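AimR transcriptional regulator (Bacillus phage phi3T, PDB 5ZVV) activates transcription of the phage aimX locus as a homodimer and is switched off by the arbitrium peptide, so governing the choice between lysis and lysogeny. Local coordinates at residues A[241-244]-A[245-249]; A[252-255]-A[256-259]; A[260-263]-A[264-267]. All blocks are in the same frame, centred on the assembly; numbering follows the deposited sequence.

Interaction 1. Residues A[241-244]-A[245-249]; sequences EDYD and EAKKA
Asp242 and Glu245 meet through different first torsions. Asp242 has CG anti to its own nitrogen (chi1 -170°), which swings the carboxylate over the first turn of helix 243-252. Glu245 has CG anti to its carbonyl carbon (chi1 -71°), which brings CG 3.6 Å from Asp242 OD2; the bend at the next bond places the carboxylate. Asp242 is the N-cap. Asp242 OD1 takes two weak bonds, from Asp244 N at 2.9 Å and from Glu245 N at 3.3 Å. Asp242 O accepts from Ala246 N at 3.2 Å. The two carboxylates are turned nearly at right angles to each other. Lys248 probably offsets part of their negative charge; Lys248 NZ forms a salt bridge with Glu245 OE2 at 3.0 Å, on the syn side. Farther round, the extended Lys247 chain passes obliquely by the Tyr243 ring, with CD 3.9 Å from the phenol OH. In the backbone, Lys247 N bonds Tyr243 O at 2.9 Å. Tyr243 and Lys247 also pack on Leu273 of helix 260-277, and Tyr243 meets the ring of Trp277. The whole is an aspartate N-cap with i to i+4 bonds behind it, starting one helix of the TPR-like helical repeat region.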
ATOM      1  N   GLU A 241      11.482  23.992  14.009  1.00 26.50           N
ATOM      2  CA  GLU A 241      12.353  24.035  15.180  1.00 33.56           C
ATOM      3  C   GLU A 241      13.205  25.297  15.247  1.00 29.42           C
ATOM      4  O   GLU A 241      13.249  25.958  16.287  1.00 30.83           O
ATOM      5  CB  GLU A 241      13.264  22.802  15.209  1.00 33.57           C
ATOM      6  CG  GLU A 241      12.538  21.490  15.430  1.00 33.92           C
ATOM      7  CD  GLU A 241      13.488  20.313  15.539  1.00 41.72           C
ATOM      8  OE1 GLU A 241      14.717  20.540  15.593  1.00 41.26           O
ATOM      9  OE2 GLU A 241      13.005  19.162  15.572  1.00 44.22           O
ATOM     10  N   ASP A 242      13.886  25.644  14.158  1.00 27.17           N
ATOM     11  CA  ASP A 242      14.868  26.725  14.173  1.00 29.24           C
ATOM     12  C   ASP A 242      14.937  27.327  12.778  1.00 25.72           C
ATOM     13  O   ASP A 242      15.238  26.619  11.813  1.00 25.82           O
ATOM     14  CB  ASP A 242      16.241  26.197  14.610  1.00 25.53           C
ATOM     15  CG  ASP A 242      17.246  27.304  14.883  1.00 28.69           C
ATOM     16  OD1 ASP A 242      17.219  28.343  14.194  1.00 30.92           O
ATOM     17  OD2 ASP A 242      18.080  27.127  15.795  1.00 40.48           O
ATOM     18  N   TYR A 243      14.672  28.631  12.675  1.00 26.81           N
ATOM     19  CA  TYR A 243      14.715  29.286  11.371  1.00 23.59           C
ATOM     20  C   TYR A 243      16.133  29.311  10.817  1.00 24.45           C
ATOM     21  O   TYR A 243      16.363  28.942   9.661  1.00 20.40           O
ATOM     22  CB  TYR A 243      14.160  30.708  11.468  1.00 25.09           C
ATOM     23  CG  TYR A 243      14.271  31.465  10.162  1.00 27.14           C
ATOM     24  CD1 TYR A 243      13.365  31.243   9.134  1.00 22.61           C
ATOM     25  CD2 TYR A 243      15.292  32.382   9.947  1.00 24.12           C
ATOM     26  CE1 TYR A 243      13.466  31.918   7.933  1.00 19.87           C
ATOM     27  CE2 TYR A 243      15.399  33.063   8.747  1.00 24.62           C
ATOM     28  CZ  TYR A 243      14.483  32.826   7.745  1.00 22.68           C
ATOM     29  OH  TYR A 243      14.582  33.496   6.549  1.00 22.02           O
ATOM     30  N   ASP A 244      17.097  29.733  11.637  1.00 26.39           N
ATOM     31  CA  ASP A 244      18.454  29.953  11.148  1.00 27.33           C
ATOM     32  C   ASP A 244      19.123  28.650  10.723  1.00 23.75           C
ATOM     33  O   ASP A 244      19.865  28.622   9.735  1.00 23.49           O
ATOM     34  CB  ASP A 244      19.273  30.661  12.226  1.00 27.41           C
ATOM     35  CG  ASP A 244      18.610  31.937  12.709  1.00 28.27           C
ATOM     36  OD1 ASP A 244      18.649  32.944  11.975  1.00 25.45           O
ATOM     37  OD2 ASP A 244      18.027  31.922  13.812  1.00 33.57           O
ATOM     38  N   GLU A 245      18.868  27.557  11.447  1.00 24.82           N
ATOM     39  CA  GLU A 245      19.491  26.285  11.091  1.00 26.01           C
ATOM     40  C   GLU A 245      18.857  25.686   9.840  1.00 22.34           C
ATOM     41  O   GLU A 245      19.565  25.174   8.963  1.00 28.49           O
ATOM     42  CB  GLU A 245      19.408  25.312  12.266  1.00 27.58           C
ATOM     43  CG  GLU A 245      20.324  25.685  13.421  1.00 29.10           C
ATOM     44  CD  GLU A 245      21.780  25.766  12.998  1.00 36.47           C
ATOM     45  OE1 GLU A 245      22.226  24.884  12.233  1.00 35.06           O
ATOM     46  OE2 GLU A 245      22.476  26.715  13.421  1.00 38.42           O
ATOM     47  N   ALA A 246      17.526  25.738   9.744  1.00 22.65           N
ATOM     48  CA  ALA A 246      16.853  25.301   8.523  1.00 24.64           C
ATOM     49  C   ALA A 246      17.356  26.083   7.317  1.00 21.07           C
ATOM     50  O   ALA A 246      17.722  25.500   6.288  1.00 18.86           O
ATOM     51  CB  ALA A 246      15.338  25.458   8.670  1.00 22.50           C
ATOM     52  N   LYS A 247      17.396  27.411   7.440  1.00 18.15           N
ATOM     53  CA  LYS A 247      17.903  28.247   6.358  1.00 20.52           C
ATOM     54  C   LYS A 247      19.348  27.900   6.026  1.00 23.06           C
ATOM     55  O   LYS A 247      19.748  27.935   4.857  1.00 20.57           O
ATOM     56  CB  LYS A 247      17.778  29.722   6.739  1.00 23.59           C
ATOM     57  CG  LYS A 247      18.284  30.688   5.683  1.00 20.76           C
ATOM     58  CD  LYS A 247      18.168  32.129   6.161  1.00 24.40           C
ATOM     59  CE  LYS A 247      18.595  33.111   5.080  1.00 30.09           C
ATOM     60  NZ  LYS A 247      18.517  34.523   5.542  1.00 33.72           N
ATOM     61  N   LYS A 248      20.143  27.547   7.040  1.00 29.69           N
ATOM     62  CA  LYS A 248      21.542  27.214   6.793  1.00 23.42           C
ATOM     63  C   LYS A 248      21.670  25.918   5.998  1.00 23.02           C
ATOM     64  O   LYS A 248      22.522  25.812   5.106  1.00 24.73           O
ATOM     65  CB  LYS A 248      22.298  27.123   8.118  1.00 29.77           C
ATOM     66  CG  LYS A 248      23.810  27.201   7.974  1.00 35.66           C
ATOM     67  CD  LYS A 248      24.476  27.599   9.287  1.00 44.55           C
ATOM     68  CE  LYS A 248      24.254  26.555  10.365  1.00 38.14           C
ATOM     69  NZ  LYS A 248      24.943  26.906  11.640  1.00 53.53           N
ATOM     70  N   ALA A 249      20.828  24.926   6.296  1.00 19.88           N
ATOM     71  CA  ALA A 249      20.851  23.687   5.520  1.00 24.82           C
ATOM     72  C   ALA A 249      20.376  23.924   4.089  1.00 20.35           C
ATOM     73  O   ALA A 249      21.018  23.480   3.123  1.00 23.83           O
ATOM     74  CB  ALA A 249      19.994  22.623   6.208  1.00 22.27           C
TER

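Interaction 2. Residues A[252-255]-A[256-259]; sequences KGQK and YAKN
The main apolar contact is a CH-pi interaction between Lys255 and Tyr256. Lys255 CG stands 3.7 Å from the centroid of the Tyr256 ring, over one face and offset toward the rim. Lys255 reaches this place with CG between the backbone N and the carbonyl carbon (chi1 67°). The two side chains then run side by side in the same direction. Beyond CG the lysine bends twice. Of the polar contacts, the first is that of Lys255 NZ, which turns back to bond Lys252 O at 2.8 Å, in the carbonyl plane and on a lone pair. Lys255 NZ also lies 3.5 Å from Tyr256 CE2. Lys258 NZ has a long, weak ion pair with Asp59. The backbone adds two turn bonds: Tyr256 N to Gly253 O at 3.2 Å, and Ala257 N to Gln254 O at 3.0 Å. Both donors stand above the carbonyl planes. Tyr256 also packs on Cys227 and Phe228 of helix 224-237. Lys255 thus does two jobs: its CG lies on the ring face, and its NZ bonds the last residue of helix 243-252, where it probably eases the partial negative charge of the helix end. Lys258 NZ adds a weak bond to Lys255 O at 3.1 Å.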
ATOM      1  N   LYS A 252      23.022  25.465   2.232  1.00 22.14           N
ATOM      2  CA  LYS A 252      24.017  24.448   1.904  1.00 18.59           C
ATOM      3  C   LYS A 252      23.613  23.647   0.674  1.00 16.16           C
ATOM      4  O   LYS A 252      24.477  23.123  -0.036  1.00 18.85           O
ATOM      5  CB  LYS A 252      24.240  23.509   3.089  1.00 21.55           C
ATOM      6  CG  LYS A 252      25.104  24.092   4.191  1.00 25.56           C
ATOM      7  CD  LYS A 252      25.294  23.093   5.313  1.00 27.37           C
ATOM      8  CE  LYS A 252      26.025  23.717   6.487  1.00 33.99           C
ATOM      9  NZ  LYS A 252      26.127  22.766   7.628  1.00 37.26           N
ATOM     10  N   GLY A 253      22.313  23.538   0.404  1.00 18.04           N
ATOM     11  CA  GLY A 253      21.892  22.878  -0.826  1.00 17.34           C
ATOM     12  C   GLY A 253      22.153  23.664  -2.104  1.00 21.80           C
ATOM     13  O   GLY A 253      22.041  23.085  -3.192  1.00 20.68           O
ATOM     14  N   GLN A 254      22.513  24.947  -2.003  1.00 19.75           N
ATOM     15  CA  GLN A 254      22.587  25.806  -3.188  1.00 21.66           C
ATOM     16  C   GLN A 254      23.646  25.320  -4.173  1.00 21.63           C
ATOM     17  O   GLN A 254      23.388  25.220  -5.379  1.00 20.47           O
ATOM     18  CB  GLN A 254      22.870  27.251  -2.774  1.00 19.37           C
ATOM     19  CG  GLN A 254      23.169  28.194  -3.936  1.00 24.46           C
ATOM     20  CD  GLN A 254      22.014  28.308  -4.911  1.00 26.90           C
ATOM     21  OE1 GLN A 254      20.930  28.772  -4.557  1.00 24.65           O
ATOM     22  NE2 GLN A 254      22.239  27.878  -6.147  1.00 26.60           N
ATOM     23  N   LYS A 255      24.848  25.015  -3.679  1.00 20.91           N
ATOM     24  CA  LYS A 255      25.946  24.620  -4.556  1.00 21.82           C
ATOM     25  C   LYS A 255      25.667  23.329  -5.316  1.00 20.52           C
ATOM     26  O   LYS A 255      26.419  23.003  -6.241  1.00 19.96           O
ATOM     27  CB  LYS A 255      27.233  24.472  -3.741  1.00 23.96           C
ATOM     28  CG  LYS A 255      27.204  23.314  -2.755  1.00 26.48           C
ATOM     29  CD  LYS A 255      28.491  23.219  -1.948  1.00 27.59           C
ATOM     30  CE  LYS A 255      28.320  23.821  -0.558  1.00 32.03           C
ATOM     31  NZ  LYS A 255      27.284  23.098   0.243  1.00 20.64           N
ATOM     32  N   TYR A 256      24.617  22.593  -4.955  1.00 17.50           N
ATOM     33  CA  TYR A 256      24.272  21.337  -5.603  1.00 20.18           C
ATOM     34  C   TYR A 256      23.108  21.469  -6.580  1.00 20.99           C
ATOM     35  O   TYR A 256      22.728  20.476  -7.207  1.00 20.21           O
ATOM     36  CB  TYR A 256      23.944  20.275  -4.544  1.00 20.92           C
ATOM     37  CG  TYR A 256      25.067  20.021  -3.560  1.00 21.94           C
ATOM     38  CD1 TYR A 256      26.213  19.338  -3.947  1.00 18.73           C
ATOM     39  CD2 TYR A 256      24.980  20.465  -2.246  1.00 18.28           C
ATOM     40  CE1 TYR A 256      27.242  19.105  -3.054  1.00 20.63           C
ATOM     41  CE2 TYR A 256      26.003  20.234  -1.346  1.00 23.33           C
ATOM     42  CZ  TYR A 256      27.131  19.554  -1.755  1.00 23.55           C
ATOM     43  OH  TYR A 256      28.151  19.321  -0.863  1.00 26.69           O
ATOM     44  N   ALA A 257      22.530  22.661  -6.720  1.00 18.71           N
ATOM     45  CA  ALA A 257      21.430  22.896  -7.651  1.00 20.23           C
ATOM     46  C   ALA A 257      22.017  23.332  -8.989  1.00 23.84           C
ATOM     47  O   ALA A 257      22.616  24.407  -9.092  1.00 20.22           O
ATOM     48  CB  ALA A 257      20.470  23.944  -7.095  1.00 15.44           C
ATOM     49  N   LYS A 258      21.846  22.499 -10.015  1.00 21.36           N
ATOM     50  CA  LYS A 258      22.487  22.717 -11.308  1.00 23.89           C
ATOM     51  C   LYS A 258      21.495  22.959 -12.437  1.00 24.03           C
ATOM     52  O   LYS A 258      21.898  22.967 -13.607  1.00 21.86           O
ATOM     53  CB  LYS A 258      23.390  21.529 -11.654  1.00 23.93           C
ATOM     54  CG  LYS A 258      24.519  21.317 -10.662  1.00 20.65           C
ATOM     55  CD  LYS A 258      25.314  22.598 -10.465  1.00 20.97           C
ATOM     56  CE  LYS A 258      26.410  22.422  -9.427  1.00 23.90           C
ATOM     57  NZ  LYS A 258      27.157  23.691  -9.192  1.00 31.24           N
ATOM     58  N   ASN A 259      20.219  23.144 -12.124  1.00 24.93           N
ATOM     59  CA  ASN A 259      19.199  23.420 -13.123  1.00 23.10           C
ATOM     60  C   ASN A 259      18.123  24.282 -12.470  1.00 25.86           C
ATOM     61  O   ASN A 259      18.006  24.299 -11.243  1.00 24.36           O
ATOM     62  CB  ASN A 259      18.595  22.128 -13.691  1.00 19.51           C
ATOM     63  CG  ASN A 259      18.023  21.226 -12.621  1.00 22.65           C
ATOM     64  OD1 ASN A 259      16.994  21.532 -12.023  1.00 25.89           O
ATOM     65  ND2 ASN A 259      18.683  20.098 -12.383  1.00 28.65           N
TER

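Interaction 3. Residues A[260-263]-A[264-267]; sequences PVHQ and EMLD
Gln263 and Asp267 cross obliquely, one helical turn apart. Gln263 NE2 donates to Asp267 OD1 at 3.2 Å, with an N-H...O angle of 152°. The acceptor lies in the plane of the amide, but the amide approaches from above the carboxylate plane. The two flat groups are 42° apart. Gln263 has CG anti to the backbone N (chi1 -172°) and bends at the next bond, which carries the amide toward Asp267. Their backbones are joined too: Asp267 N bonds Gln263 O at 2.9 Å.

On another side of the turn, Val261 and Met265, a selenomethionine, lie side by side. Val261 CG1 is 3.7 Å from Met265 CE at the end of the extended chain. Met265 SE also passes obliquely by the His262 ring, 4.1 Å from His262 CD2. Met265 N bonds Val261 O at 3.0 Å, which holds this pair one turn apart.

A second shell helps to position these groups. Gln263 OE1 probably accepts from Gln254. His262 stacks on Phe228 and meets Phe229 edge-to-face, while its backbone N bonds Asn259 OD1. Met265 packs on Phe229 and Tyr293, and so touches helices 224-237 and 291-304.

The chemistry divides the start of helix 260-277. An aromatic and apolar part packs against neighbouring helices. In the polar part, Gln254, Gln263 and Asp267 probably form a chain of hydrogen bonds, and Asp267 OD1 also has a weak one to a bound glycerol. The Asp267 carboxylate probably carries negative charge that strengthens the pull on the amide N-H.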
ATOM      1  N   PRO A 260      17.348  25.020 -13.266  1.00 22.97           N
ATOM      2  CA  PRO A 260      16.358  25.932 -12.661  1.00 22.23           C
ATOM      3  C   PRO A 260      15.263  25.229 -11.879  1.00 23.14           C
ATOM      4  O   PRO A 260      14.656  25.857 -11.004  1.00 20.46           O
ATOM      5  CB  PRO A 260      15.788  26.693 -13.871  1.00 28.48           C
ATOM      6  CG  PRO A 260      16.148  25.869 -15.065  1.00 33.66           C
ATOM      7  CD  PRO A 260      17.440  25.195 -14.722  1.00 28.94           C
ATOM      8  N   VAL A 261      14.997  23.950 -12.145  1.00 23.77           N
ATOM      9  CA  VAL A 261      13.945  23.247 -11.412  1.00 19.71           C
ATOM     10  C   VAL A 261      14.340  23.069  -9.949  1.00 24.83           C
ATOM     11  O   VAL A 261      13.573  23.393  -9.032  1.00 26.54           O
ATOM     12  CB  VAL A 261      13.634  21.898 -12.086  1.00 25.70           C
ATOM     13  CG1 VAL A 261      12.745  21.050 -11.191  1.00 26.26           C
ATOM     14  CG2 VAL A 261      12.969  22.124 -13.439  1.00 30.38           C
ATOM     15  N   HIS A 262      15.547  22.551  -9.709  1.00 24.46           N
ATOM     16  CA  HIS A 262      16.044  22.450  -8.341  1.00 23.11           C
ATOM     17  C   HIS A 262      16.204  23.825  -7.710  1.00 19.93           C
ATOM     18  O   HIS A 262      15.975  23.984  -6.506  1.00 19.21           O
ATOM     19  CB  HIS A 262      17.369  21.691  -8.323  1.00 16.16           C
ATOM     20  CG  HIS A 262      17.239  20.252  -8.712  1.00 22.97           C
ATOM     21  ND1 HIS A 262      18.326  19.448  -8.977  1.00 22.81           N
ATOM     22  CD2 HIS A 262      16.144  19.471  -8.877  1.00 21.38           C
ATOM     23  CE1 HIS A 262      17.909  18.235  -9.291  1.00 25.62           C
ATOM     24  NE2 HIS A 262      16.589  18.223  -9.241  1.00 24.68           N
ATOM     25  N   GLN A 263      16.575  24.831  -8.508  1.00 22.35           N
ATOM     26  CA  GLN A 263      16.707  26.182  -7.974  1.00 19.78           C
ATOM     27  C   GLN A 263      15.371  26.703  -7.465  1.00 20.17           C
ATOM     28  O   GLN A 263      15.304  27.311  -6.392  1.00 20.60           O
ATOM     29  CB  GLN A 263      17.273  27.124  -9.036  1.00 22.87           C
ATOM     30  CG  GLN A 263      17.613  28.506  -8.495  1.00 19.62           C
ATOM     31  CD  GLN A 263      18.753  28.469  -7.486  1.00 23.49           C
ATOM     32  OE1 GLN A 263      19.861  28.035  -7.802  1.00 22.81           O
ATOM     33  NE2 GLN A 263      18.485  28.927  -6.266  1.00 22.17           N
ATOM     34  N   GLU A 264      14.293  26.475  -8.220  1.00 22.33           N
ATOM     35  CA  GLU A 264      12.980  26.934  -7.782  1.00 23.89           C
ATOM     36  C   GLU A 264      12.443  26.090  -6.637  1.00 16.49           C
ATOM     37  O   GLU A 264      11.639  26.580  -5.835  1.00 17.67           O
ATOM     38  CB  GLU A 264      11.999  26.936  -8.954  1.00 23.56           C
ATOM     39  CG  GLU A 264      12.221  28.080  -9.928  1.00 24.26           C
ATOM     40  CD  GLU A 264      11.118  28.192 -10.963  1.00 27.75           C
ATOM     41  OE1 GLU A 264      10.267  27.281 -11.033  1.00 31.89           O
ATOM     42  OE2 GLU A 264      11.105  29.192 -11.710  1.00 32.34           O
HETATM   43  N   MSE A 265      12.864  24.832  -6.536  1.00 19.79           N
HETATM   44  CA  MSE A 265      12.510  24.037  -5.361  1.00 22.13           C
HETATM   45  C   MSE A 265      13.178  24.603  -4.112  1.00 17.93           C
HETATM   46  O   MSE A 265      12.544  24.737  -3.066  1.00 18.35           O
HETATM   47  CB  MSE A 265      12.900  22.575  -5.554  1.00 15.14           C
HETATM   48  CG  MSE A 265      12.026  21.843  -6.544  1.00 22.92           C
HETATM   49 SE   MSE A 265      12.637  20.017  -6.797  1.00 41.67          SE
HETATM   50  CE  MSE A 265      11.342  19.449  -8.147  1.00 31.77           C
ATOM     51  N   LEU A 266      14.460  24.953  -4.234  1.00 20.23           N
ATOM     52  CA  LEU A 266      15.189  25.511  -3.098  1.00 20.63           C
ATOM     53  C   LEU A 266      14.626  26.872  -2.700  1.00 20.88           C
ATOM     54  O   LEU A 266      14.347  27.124  -1.519  1.00 18.03           O
ATOM     55  CB  LEU A 266      16.674  25.623  -3.436  1.00 17.76           C
ATOM     56  CG  LEU A 266      17.541  26.132  -2.286  1.00 20.09           C
ATOM     57  CD1 LEU A 266      17.512  25.129  -1.153  1.00 20.56           C
ATOM     58  CD2 LEU A 266      18.961  26.390  -2.751  1.00 20.11           C
ATOM     59  N   ASP A 267      14.464  27.764  -3.682  1.00 17.59           N
ATOM     60  CA  ASP A 267      13.836  29.055  -3.431  1.00 19.15           C
ATOM     61  C   ASP A 267      12.469  28.882  -2.790  1.00 17.45           C
ATOM     62  O   ASP A 267      12.095  29.645  -1.897  1.00 19.60           O
ATOM     63  CB  ASP A 267      13.699  29.849  -4.735  1.00 21.29           C
ATOM     64  CG  ASP A 267      15.035  30.226  -5.345  1.00 22.93           C
ATOM     65  OD1 ASP A 267      16.067  30.140  -4.650  1.00 21.59           O
ATOM     66  OD2 ASP A 267      15.042  30.630  -6.529  1.00 29.67           O
TER

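How the interactions relate
The three contacts follow one another along the chain, from the start of helix 243-252, through the connecting loop, to the first turns of helix 260-277. Interactions 2 and 3 are the closest pair, with centres about 8 Å apart. Gln254 NE2 lies 2.9 Å from Gln263 OE1, a probable hydrogen bond, and Ala257 CB packs on His262 CB at 4.0 Å. Interaction 1, centred about 17 Å from interaction 2, runs on into it along helix 243-252. It does not touch interaction 3, whose nearest atoms are about 6 Å away. Glycerol, probably from the crystallisation liquor, bonds Gln254 and, weakly, Asp267; this is probably one molecule spanning both. The other subunit touches none of them.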